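Local coordinates for DUF4974 domain-containing protein (Parabacteroides distasonis, PDB 4M0N) that is a putative anti-sigma factor of the FecR family that probably antagonises a sigma factor, this chain being the C-terminal two-thirds of the protein, at residues D37-H42 with D58-E63; G77-V82 with K90-S95; K115-V118 with S123-R126. The protein carries 1 engineered substitution. All blocks are in the same frame, centred on the assembly; numbering follows the deposited sequence.

Interaction 1: D37-H42 with D58-E63; sequences DGTVVH and DIRLVE
Asp37 and Arg60 form a salt bridge, NH1 of Arg60 lying 2.7 Å from OD2 of Asp37. The side chains cross at about a right angle; the acid comes to the edge of the guanidinium with the two planes 68° apart. NH1 points to the anti lone pair of OD2, but its bond is bent, 144° at the hydrogen. A hydrogen bond within 37-42 grips the same oxygen on the syn side, somewhat out of the carboxylate plane, OG1 of Thr39 standing 2.6 Å from OD2 of Asp37. The other oxygen makes an Asx turn, Asp37 OD1 taking the backbone N of Thr39 at 2.9 Å from above the carboxylate plane. With chi1 at 66°, Asp37 has CG between its own N and carbonyl carbon, which lets one carboxylate serve both the turn and the arginine. Arg60 NH1 also bonds to Met73 O, and NH2 to the carbonyls of Lys78 and Leu92. The bridge joins the two sheets of the FecR-domain sandwich, the loop before strand 40-43 in one and the start of strand 60-65 in the other. Apolar contact is slight: CD of Arg60 lies 3.9 Å from CB of Asp37, and Phe80 touches both side chains. Replacing Asp37 by alanine removes both oxygens, and is likely to leave Arg60 NH1 without its carboxylate partner and Thr39 N and OG1 without their acceptors.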
ATOM      1  N   ASP A  37       6.322 -10.299  19.425  1.00 27.62           N
ATOM      2  CA  ASP A  37       7.439  -9.474  19.861  1.00 25.56           C
ATOM      3  C   ASP A  37       6.999  -8.064  20.278  1.00 25.50           C
ATOM      4  O   ASP A  37       7.848  -7.236  20.610  1.00 26.91           O
ATOM      5  CB  ASP A  37       8.463  -9.344  18.716  1.00 25.56           C
ATOM      6  CG  ASP A  37       7.911  -8.574  17.530  1.00 22.81           C
ATOM      7  OD1 ASP A  37       6.673  -8.541  17.396  1.00 23.44           O
ATOM      8  OD2 ASP A  37       8.711  -7.984  16.754  1.00 23.40           O
ATOM      9  N   GLY A  38       5.703  -7.765  20.182  1.00 23.13           N
ATOM     10  CA  GLY A  38       5.205  -6.422  20.499  1.00 24.10           C
ATOM     11  C   GLY A  38       5.093  -5.480  19.309  1.00 21.80           C
ATOM     12  O   GLY A  38       4.635  -4.348  19.449  1.00 22.13           O
ATOM     13  N   THR A  39       5.540  -5.923  18.130  1.00 20.91           N
ATOM     14  CA  THR A  39       5.374  -5.161  16.917  1.00 19.58           C
ATOM     15  C   THR A  39       3.892  -4.994  16.594  1.00 18.34           C
ATOM     16  O   THR A  39       3.136  -5.956  16.645  1.00 19.75           O
ATOM     17  CB  THR A  39       6.105  -5.870  15.754  1.00 19.31           C
ATOM     18  OG1 THR A  39       7.522  -5.756  15.952  1.00 19.87           O
ATOM     19  CG2 THR A  39       5.681  -5.281  14.384  1.00 18.25           C
ATOM     20  N   VAL A  40       3.483  -3.783  16.244  1.00 18.32           N
ATOM     21  CA  VAL A  40       2.110  -3.502  15.888  1.00 19.54           C
ATOM     22  C   VAL A  40       2.047  -3.444  14.373  1.00 17.24           C
ATOM     23  O   VAL A  40       2.882  -2.785  13.731  1.00 17.42           O
ATOM     24  CB  VAL A  40       1.650  -2.145  16.444  1.00 22.65           C
ATOM     25  CG1 VAL A  40       0.240  -1.809  15.962  1.00 24.66           C
ATOM     26  CG2 VAL A  40       1.653  -2.214  17.951  1.00 25.65           C
ATOM     27  N   VAL A  41       1.099  -4.162  13.811  1.00 15.99           N
ATOM     28  CA  VAL A  41       0.890  -4.144  12.394  1.00 15.80           C
ATOM     29  C   VAL A  41      -0.548  -3.706  12.101  1.00 16.58           C
ATOM     30  O   VAL A  41      -1.504  -4.284  12.657  1.00 18.66           O
ATOM     31  CB  VAL A  41       1.077  -5.547  11.757  1.00 15.61           C
ATOM     32  CG1 VAL A  41       1.023  -5.432  10.246  1.00 16.06           C
ATOM     33  CG2 VAL A  41       2.390  -6.217  12.244  1.00 17.38           C
ATOM     34  N   HIS A  42      -0.692  -2.691  11.274  1.00 15.43           N
ATOM     35  CA  HIS A  42      -2.003  -2.275  10.746  1.00 16.53           C
ATOM     36  C   HIS A  42      -2.104  -2.805   9.329  1.00 15.30           C
ATOM     37  O   HIS A  42      -1.206  -2.547   8.506  1.00 15.57           O
ATOM     38  CB  HIS A  42      -2.085  -0.776  10.668  1.00 20.20           C
ATOM     39  CG  HIS A  42      -2.207  -0.089  11.984  1.00 28.80           C
ATOM     40  ND1 HIS A  42      -1.139   0.083  12.838  1.00 34.61           N
ATOM     41  CD2 HIS A  42      -3.256   0.543  12.556  1.00 31.69           C
ATOM     42  CE1 HIS A  42      -1.536   0.755  13.907  1.00 32.02           C
ATOM     43  NE2 HIS A  42      -2.813   1.059  13.753  1.00 33.88           N
ATOM     44  N   ASP A  58      16.304 -16.963  14.644  1.00 42.60           N
ATOM     45  CA  ASP A  58      17.163 -15.785  14.842  1.00 42.02           C
ATOM     46  C   ASP A  58      16.649 -14.538  14.097  1.00 34.82           C
ATOM     47  O   ASP A  58      17.264 -13.464  14.154  1.00 33.97           O
ATOM     48  CB  ASP A  58      18.598 -16.078  14.388  1.00 41.19           C
ATOM     49  CG  ASP A  58      18.690 -16.435  12.906  1.00 53.41           C
ATOM     50  OD1 ASP A  58      17.908 -17.297  12.448  1.00 60.69           O
ATOM     51  OD2 ASP A  58      19.543 -15.851  12.200  1.00 64.82           O
ATOM     52  N   ILE A  59      15.546 -14.683  13.374  1.00 34.16           N
ATOM     53  CA  ILE A  59      14.934 -13.542  12.718  1.00 31.84           C
ATOM     54  C   ILE A  59      13.464 -13.564  13.079  1.00 28.84           C
ATOM     55  O   ILE A  59      12.904 -14.617  13.403  1.00 31.80           O
ATOM     56  CB  ILE A  59      15.105 -13.582  11.178  1.00 31.79           C
ATOM     57  CG1 ILE A  59      14.482 -14.846  10.592  1.00 34.61           C
ATOM     58  CG2 ILE A  59      16.580 -13.523  10.809  1.00 34.88           C
ATOM     59  CD1 ILE A  59      14.304 -14.795   9.086  1.00 38.51           C
ATOM     60  N   ARG A  60      12.861 -12.390  13.081  1.00 24.41           N
ATOM     61  CA  ARG A  60      11.438 -12.273  13.241  1.00 22.00           C
ATOM     62  C   ARG A  60      10.864 -12.122  11.829  1.00 22.77           C
ATOM     63  O   ARG A  60      10.885 -11.031  11.290  1.00 23.49           O
ATOM     64  CB  ARG A  60      11.129 -11.027  14.062  1.00 22.01           C
ATOM     65  CG  ARG A  60      11.605 -11.121  15.498  1.00 24.18           C
ATOM     66  CD  ARG A  60      11.415  -9.804  16.229  1.00 23.43           C
ATOM     67  NE  ARG A  60      12.381  -8.813  15.812  1.00 23.53           N
ATOM     68  CZ  ARG A  60      12.280  -7.500  16.033  1.00 24.17           C
ATOM     69  NH1 ARG A  60      11.228  -6.987  16.650  1.00 24.62           N
ATOM     70  NH2 ARG A  60      13.255  -6.681  15.663  1.00 22.93           N
ATOM     71  N   LEU A  61      10.346 -13.209  11.259  1.00 20.94           N
ATOM     72  CA  LEU A  61       9.886 -13.224   9.866  1.00 23.11           C
ATOM     73  C   LEU A  61       8.374 -13.274   9.739  1.00 21.56           C
ATOM     74  O   LEU A  61       7.728 -14.118  10.348  1.00 21.16           O
ATOM     75  CB  LEU A  61      10.454 -14.452   9.152  1.00 24.76           C
ATOM     76  CG  LEU A  61      10.013 -14.649   7.693  1.00 26.56           C
ATOM     77  CD1 LEU A  61      10.673 -13.605   6.819  1.00 26.15           C
ATOM     78  CD2 LEU A  61      10.409 -16.052   7.270  1.00 28.87           C
ATOM     79  N   VAL A  62       7.816 -12.375   8.933  1.00 17.32           N
ATOM     80  CA  VAL A  62       6.422 -12.436   8.530  1.00 16.63           C
ATOM     81  C   VAL A  62       6.360 -12.367   6.995  1.00 15.67           C
ATOM     82  O   VAL A  62       7.314 -11.902   6.331  1.00 14.76           O
ATOM     83  CB  VAL A  62       5.541 -11.390   9.230  1.00 17.11           C
ATOM     84  CG1 VAL A  62       5.717 -11.463  10.752  1.00 17.82           C
ATOM     85  CG2 VAL A  62       5.804  -9.982   8.716  1.00 18.14           C
ATOM     86  N   GLU A  63       5.288 -12.923   6.442  1.00 15.59           N
ATOM     87  CA  GLU A  63       5.034 -12.884   5.002  1.00 16.14           C
ATOM     88  C   GLU A  63       3.773 -12.102   4.785  1.00 15.55           C
ATOM     89  O   GLU A  63       2.808 -12.249   5.537  1.00 16.32           O
ATOM     90  CB  GLU A  63       4.881 -14.286   4.394  1.00 18.17           C
ATOM     91  CG  GLU A  63       6.176 -15.084   4.326  1.00 20.08           C
ATOM     92  CD  GLU A  63       5.973 -16.481   3.748  1.00 27.06           C
ATOM     93  OE1 GLU A  63       4.826 -16.936   3.652  1.00 27.55           O
ATOM     94  OE2 GLU A  63       6.977 -17.128   3.421  1.00 30.76           O
TER

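Interaction 2: G77-V82 with K90-S95; sequences GKPFIV and KVLGAS. Engineered in segment 90-95: Ala94 (natural residue Thr).
Phe80 and Val91 sit opposite each other as an antiparallel hydrogen-bonded pair, and the tight part of the contact is built around them. Phe80 N reaches Val91 O at 2.8 Å, and Val91 N returns to Phe80 O at 2.9 Å, both bonds nearly straight. CA of Lys90 adds a CA-H...O contact to Phe80 O at 3.4 Å. On the buried face CG2 of Val91 meets CB of Phe80 at 3.9 Å, near the root of the aromatic side chain. Phe80 has CG anti to its backbone N (chi1 -170°), which leads the ring away from Val91 and leaves CB as the touching atom. The side chain packs instead on residues such as Leu35, Thr39, Val62 and Val72, and CG2 of Val82 lies at the ring edge. Strands 80-83 and 88-91 form a beta hairpin in the mixed sheet of the FecR domain, and this buried face looks across at strand 67-72 of the second sheet. Contacts on the other face are looser: Ile81 is still buried there, but Lys90, Pro79 and Leu92 are partly exposed. Ile81 and Lys90 make the next, non-hydrogen-bonded pair, CG1 of Ile81 lying 4.0 Å from CG of Lys90. The lysine chain runs extended until its last torsion (chi4 -65°), where it bends and brings NZ to 3.6 Å from CG of Pro79, alongside the ring. Leu92 lies beside the same proline, CD2 at 4.1 Å from Pro79 CG, a light contact made by the branch end. Past Leu92 the chain leaves the hairpin for strand 94-100 of the other sheet, where Ala94, engineered from threonine, packs on Val116.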
ATOM      1  N   GLY A  77      19.364  -7.551  18.198  1.00 48.35           N
ATOM      2  CA  GLY A  77      19.793  -8.945  18.142  1.00 47.87           C
ATOM      3  C   GLY A  77      18.980  -9.844  17.232  1.00 48.33           C
ATOM      4  O   GLY A  77      19.360 -10.991  17.015  1.00 45.09           O
ATOM      5  N   LYS A  78      17.870  -9.325  16.690  1.00 38.37           N
ATOM      6  CA  LYS A  78      16.902 -10.154  15.997  1.00 35.79           C
ATOM      7  C   LYS A  78      16.207  -9.306  14.927  1.00 28.52           C
ATOM      8  O   LYS A  78      15.213  -8.641  15.202  1.00 31.56           O
ATOM      9  CB  LYS A  78      15.890 -10.699  17.008  1.00 38.09           C
ATOM     10  CG  LYS A  78      15.344 -12.078  16.685  1.00 41.02           C
ATOM     11  CD  LYS A  78      14.573 -12.619  17.882  1.00 43.86           C
ATOM     12  CE  LYS A  78      13.679 -13.793  17.511  1.00 45.76           C
ATOM     13  NZ  LYS A  78      12.878 -14.265  18.676  1.00 46.42           N
ATOM     14  N   PRO A  79      16.769  -9.285  13.714  1.00 24.39           N
ATOM     15  CA  PRO A  79      16.150  -8.477  12.676  1.00 23.67           C
ATOM     16  C   PRO A  79      14.727  -8.931  12.408  1.00 22.26           C
ATOM     17  O   PRO A  79      14.395 -10.122  12.589  1.00 28.59           O
ATOM     18  CB  PRO A  79      17.014  -8.754  11.452  1.00 24.07           C
ATOM     19  CG  PRO A  79      18.335  -9.190  11.996  1.00 26.58           C
ATOM     20  CD  PRO A  79      18.005  -9.941  13.252  1.00 26.27           C
ATOM     21  N   PHE A  80      13.899  -7.982  11.994  1.00 19.96           N
ATOM     22  CA  PHE A  80      12.520  -8.246  11.618  1.00 19.20           C
ATOM     23  C   PHE A  80      12.473  -8.182  10.100  1.00 17.87           C
ATOM     24  O   PHE A  80      12.974  -7.225   9.537  1.00 16.92           O
ATOM     25  CB  PHE A  80      11.635  -7.139  12.195  1.00 18.06           C
ATOM     26  CG  PHE A  80      10.173  -7.407  12.076  1.00 16.96           C
ATOM     27  CD1 PHE A  80       9.485  -7.149  10.882  1.00 16.47           C
ATOM     28  CD2 PHE A  80       9.460  -7.886  13.171  1.00 17.83           C
ATOM     29  CE1 PHE A  80       8.125  -7.403  10.796  1.00 16.11           C
ATOM     30  CE2 PHE A  80       8.104  -8.151  13.076  1.00 16.58           C
ATOM     31  CZ  PHE A  80       7.429  -7.901  11.890  1.00 15.87           C
ATOM     32  N   ILE A  81      11.880  -9.187   9.469  1.00 16.10           N
ATOM     33  CA  ILE A  81      11.785  -9.214   8.011  1.00 16.97           C
ATOM     34  C   ILE A  81      10.344  -9.316   7.561  1.00 15.61           C
ATOM     35  O   ILE A  81       9.603 -10.254   7.940  1.00 16.01           O
ATOM     36  CB  ILE A  81      12.601 -10.360   7.413  1.00 19.18           C
ATOM     37  CG1 ILE A  81      14.081 -10.179   7.734  1.00 22.02           C
ATOM     38  CG2 ILE A  81      12.344 -10.425   5.904  1.00 19.26           C
ATOM     39  CD1 ILE A  81      14.977 -11.271   7.184  1.00 26.69           C
ATOM     40  N   VAL A  82       9.928  -8.351   6.751  1.00 13.72           N
ATOM     41  CA  VAL A  82       8.646  -8.477   6.069  1.00 13.98           C
ATOM     42  C   VAL A  82       8.969  -9.026   4.679  1.00 14.37           C
ATOM     43  O   VAL A  82       9.607  -8.356   3.871  1.00 13.59           O
ATOM     44  CB  VAL A  82       7.916  -7.141   5.941  1.00 13.55           C
ATOM     45  CG1 VAL A  82       6.638  -7.340   5.101  1.00 14.71           C
ATOM     46  CG2 VAL A  82       7.608  -6.554   7.310  1.00 13.51           C
ATOM     47  N   LYS A  90      13.868  -5.398   5.731  1.00 14.89           N
ATOM     48  CA  LYS A  90      14.592  -5.830   6.930  1.00 17.90           C
ATOM     49  C   LYS A  90      14.894  -4.659   7.846  1.00 17.40           C
ATOM     50  O   LYS A  90      15.425  -3.635   7.392  1.00 18.39           O
ATOM     51  CB  LYS A  90      15.863  -6.472   6.457  1.00 20.17           C
ATOM     52  CG  LYS A  90      16.703  -7.103   7.532  1.00 24.75           C
ATOM     53  CD  LYS A  90      17.876  -7.815   6.875  1.00 31.98           C
ATOM     54  CE  LYS A  90      18.660  -8.605   7.898  1.00 40.35           C
ATOM     55  NZ  LYS A  90      19.289  -7.702   8.901  1.00 49.95           N
ATOM     56  N   VAL A  91      14.519  -4.765   9.113  1.00 16.56           N
ATOM     57  CA  VAL A  91      14.788  -3.704  10.038  1.00 17.77           C
ATOM     58  C   VAL A  91      15.265  -4.281  11.366  1.00 19.70           C
ATOM     59  O   VAL A  91      15.060  -5.469  11.655  1.00 20.04           O
ATOM     60  CB  VAL A  91      13.586  -2.769  10.303  1.00 18.75           C
ATOM     61  CG1 VAL A  91      12.972  -2.242   9.008  1.00 16.89           C
ATOM     62  CG2 VAL A  91      12.535  -3.430  11.181  1.00 17.39           C
ATOM     63  N   LEU A  92      15.852  -3.421  12.190  1.00 22.11           N
ATOM     64  CA  LEU A  92      16.044  -3.759  13.596  1.00 23.22           C
ATOM     65  C   LEU A  92      14.958  -3.136  14.472  1.00 22.47           C
ATOM     66  O   LEU A  92      14.485  -3.734  15.431  1.00 26.13           O
ATOM     67  CB  LEU A  92      17.413  -3.285  14.062  1.00 24.05           C
ATOM     68  CG  LEU A  92      18.604  -3.757  13.241  1.00 27.62           C
ATOM     69  CD1 LEU A  92      19.876  -3.202  13.882  1.00 30.16           C
ATOM     70  CD2 LEU A  92      18.675  -5.271  13.169  1.00 29.04           C
ATOM     71  N   GLY A  93      14.593  -1.911  14.136  1.00 25.22           N
ATOM     72  CA  GLY A  93      13.544  -1.183  14.837  1.00 26.46           C
ATOM     73  C   GLY A  93      13.239  -0.024  13.933  1.00 24.88           C
ATOM     74  O   GLY A  93      14.107   0.768  13.660  1.00 27.43           O
ATOM     75  N   ALA A  94      12.023   0.030  13.402  1.00 18.86           N
ATOM     76  CA  ALA A  94      11.616   1.088  12.485  1.00 18.17           C
ATOM     77  C   ALA A  94      10.116   1.028  12.305  1.00 16.46           C
ATOM     78  O   ALA A  94       9.507   0.009  12.632  1.00 16.55           O
ATOM     79  CB  ALA A  94      12.276   0.901  11.133  1.00 18.87           C
ATOM     80  N   SER A  95       9.512   2.099  11.823  1.00 15.03           N
ATOM     81  CA  SER A  95       8.109   2.015  11.420  1.00 16.12           C
ATOM     82  C   SER A  95       8.034   2.399   9.969  1.00 15.82           C
ATOM     83  O   SER A  95       8.656   3.357   9.516  1.00 15.61           O
ATOM     84  CB  SER A  95       7.155   2.829  12.300  1.00 17.49           C
ATOM     85  OG  SER A  95       7.305   4.248  12.179  1.00 19.76           O
TER

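Interaction 3: K115-V118 with S123-R126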
ATOM      1  N   LYS A 115      15.309   3.111  10.304  1.00 19.13           N
ATOM      2  CA  LYS A 115      16.140   2.777   9.144  1.00 19.47           C
ATOM      3  C   LYS A 115      15.676   1.424   8.646  1.00 19.90           C
ATOM      4  O   LYS A 115      15.430   0.518   9.438  1.00 19.71           O
ATOM      5  CB  LYS A 115      17.622   2.737   9.521  1.00 23.41           C
ATOM      6  CG  LYS A 115      18.134   4.101   9.945  1.00 24.85           C
ATOM      7  CD  LYS A 115      19.622   4.115  10.180  1.00 28.04           C
ATOM      8  CE  LYS A 115      20.049   5.459  10.733  1.00 28.90           C
ATOM      9  NZ  LYS A 115      21.515   5.548  10.844  1.00 29.67           N
ATOM     10  N   VAL A 116      15.506   1.328   7.330  1.00 19.80           N
ATOM     11  CA  VAL A 116      14.946   0.151   6.716  1.00 16.60           C
ATOM     12  C   VAL A 116      15.834  -0.303   5.551  1.00 18.28           C
ATOM     13  O   VAL A 116      16.281   0.519   4.753  1.00 19.21           O
ATOM     14  CB  VAL A 116      13.544   0.504   6.184  1.00 19.85           C
ATOM     15  CG1 VAL A 116      12.960  -0.620   5.408  1.00 20.00           C
ATOM     16  CG2 VAL A 116      12.636   0.927   7.350  1.00 19.60           C
ATOM     17  N   GLU A 117      16.069  -1.610   5.453  1.00 15.85           N
ATOM     18  CA  GLU A 117      16.796  -2.163   4.295  1.00 16.53           C
ATOM     19  C   GLU A 117      15.806  -2.916   3.417  1.00 17.18           C
ATOM     20  O   GLU A 117      15.044  -3.717   3.905  1.00 18.13           O
ATOM     21  CB  GLU A 117      17.884  -3.139   4.747  1.00 19.99           C
ATOM     22  CG  GLU A 117      18.713  -3.721   3.622  1.00 22.54           C
ATOM     23  CD  GLU A 117      19.885  -4.590   4.094  1.00 29.25           C
ATOM     24  OE1 GLU A 117      20.739  -4.082   4.842  1.00 30.43           O
ATOM     25  OE2 GLU A 117      19.955  -5.769   3.698  1.00 30.63           O
ATOM     26  N   VAL A 118      15.845  -2.663   2.117  1.00 15.63           N
ATOM     27  CA  VAL A 118      14.995  -3.341   1.183  1.00 14.94           C
ATOM     28  C   VAL A 118      15.860  -4.193   0.288  1.00 15.31           C
ATOM     29  O   VAL A 118      16.670  -3.683  -0.493  1.00 15.46           O
ATOM     30  CB  VAL A 118      14.187  -2.342   0.345  1.00 15.01           C
ATOM     31  CG1 VAL A 118      13.273  -3.091  -0.618  1.00 15.60           C
ATOM     32  CG2 VAL A 118      13.363  -1.422   1.258  1.00 15.20           C
ATOM     33  N   SER A 123      19.154  -5.826  -6.162  1.00 19.84           N
ATOM     34  CA  SER A 123      19.224  -4.478  -5.585  0.50 20.36           C
ATOM     35  C   SER A 123      19.076  -4.548  -4.081  1.00 19.45           C
ATOM     36  O   SER A 123      18.153  -5.202  -3.597  1.00 19.39           O
ATOM     37  CB  SER A 123      18.067  -3.619  -6.113  0.50 22.74           C
ATOM     38  OG  SER A 123      17.991  -2.368  -5.426  0.50 27.05           O
ATOM     39  N   VAL A 124      19.956  -3.863  -3.340  1.00 16.36           N
ATOM     40  CA  VAL A 124      19.774  -3.674  -1.912  0.50 16.68           C
ATOM     41  C   VAL A 124      19.868  -2.175  -1.629  1.00 16.35           C
ATOM     42  O   VAL A 124      20.822  -1.533  -2.048  1.00 19.02           O
ATOM     43  CB  VAL A 124      20.849  -4.452  -1.123  0.50 17.27           C
ATOM     44  CG1 VAL A 124      20.796  -4.110   0.362  0.50 18.74           C
ATOM     45  CG2 VAL A 124      20.675  -5.945  -1.361  0.50 17.38           C
ATOM     46  N   MET A 125      18.894  -1.638  -0.907  1.00 16.51           N
ATOM     47  CA  MET A 125      18.833  -0.213  -0.657  1.00 16.55           C
ATOM     48  C   MET A 125      18.455   0.057   0.778  1.00 19.11           C
ATOM     49  O   MET A 125      17.584  -0.588   1.318  1.00 19.84           O
ATOM     50  CB  MET A 125      17.809   0.411  -1.594  1.00 20.12           C
ATOM     51  CG  MET A 125      18.101   0.105  -3.062  1.00 28.36           C
ATOM     52  SD  MET A 125      17.009   0.924  -4.259  1.00 41.96           S
ATOM     53  CE  MET A 125      17.793   2.523  -4.265  1.00 39.50           C
ATOM     54  N   ARG A 126      19.102   1.048   1.375  1.00 17.50           N
ATOM     55  CA  ARG A 126      18.742   1.441   2.715  1.00 20.77           C
ATOM     56  C   ARG A 126      17.960   2.743   2.622  1.00 20.66           C
ATOM     57  O   ARG A 126      18.287   3.634   1.826  1.00 21.92           O
ATOM     58  CB  ARG A 126      19.979   1.549   3.594  1.00 25.98           C
ATOM     59  CG  ARG A 126      20.604   0.185   3.845  1.00 31.16           C
ATOM     60  CD  ARG A 126      21.608   0.163   4.983  1.00 47.27           C
ATOM     61  NE  ARG A 126      22.813   0.929   4.669  1.00 49.94           N
ATOM     62  CZ  ARG A 126      24.031   0.677   5.144  1.00 55.58           C
ATOM     63  NH1 ARG A 126      24.249  -0.351   5.960  1.00 61.17           N
ATOM     64  NH2 ARG A 126      25.047   1.453   4.780  1.00 56.10           N
TER
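Val118 and Ser123 come close only through their backbones, where the two strands approach their turn; the serine side chain stays off the partner strand. Val124 follows on the outer, exposed face. In the conformer described, its CG1 lies against the carboxylate end of Glu117, near OE2 and CD, the two side chains crossing obliquely; a second conformer of Val124 makes that touch a doubtful one. Met125 carries the polar core of the contact. Its carbonyl O accepts from Val118 N at 2.8 Å in an almost straight bond, 173° at the hydrogen, and Met125 N gives to Val118 O at 3.0 Å. Their side chains share the inner face but do not meet, since the methionine leads away toward Ile133 and Lys144 while Val118 packs on Val109 and Ile133. Met125 O also receives a CA-H...O contact from Glu117 CA at 3.5 Å. Arg126 pairs with Glu117 in the non-hydrogen-bonded position, CA to CA 4.4 Å, and its own CA contacts Val116 O at 3.3 Å. Although the two side chains rise on the same outer face, their charged ends stay apart: Glu117 OE1 and Arg126 NH1 are 5.2 Å from each other, too far for a salt bridge. Arg126 has a bend at chi3 (-68°), and it is the methylene CD that comes nearest the acid, 4.3 Å from OE1 of Glu117. Glu117 also has Asp119 close by, so the arginine may still soften the repulsion between the two acids. Segments 116-118 and 123-126 run antiparallel at 167° with axes 4.7 Å apart, within a beta hairpin of strands 116-120 and 123-127 whose second strand forms one edge of the mixed sheet in the FecR sandwich.

Overall arrangement
From the N terminus the contacts follow in series, none nesting in or crossing another. Interaction 1 closes the loop that includes strand 48-51 and ties the antiparallel sheet to the mixed one. Interaction 2 then closes the hairpin of strands 80-83 and 88-91, whose first strand, 80-83, runs parallel to strand 60-65: Arg60 N and O probably bond to Pro79 O and Ile81 N. Interaction 3 closes the next hairpin, joined to the previous one by a probable bond from Lys90 N to Glu117 O and by Val91 packing on Val116. Together they span five adjacent strands of the mixed sheet; interactions 1 and 3, with centres about 17 Å apart, do not touch.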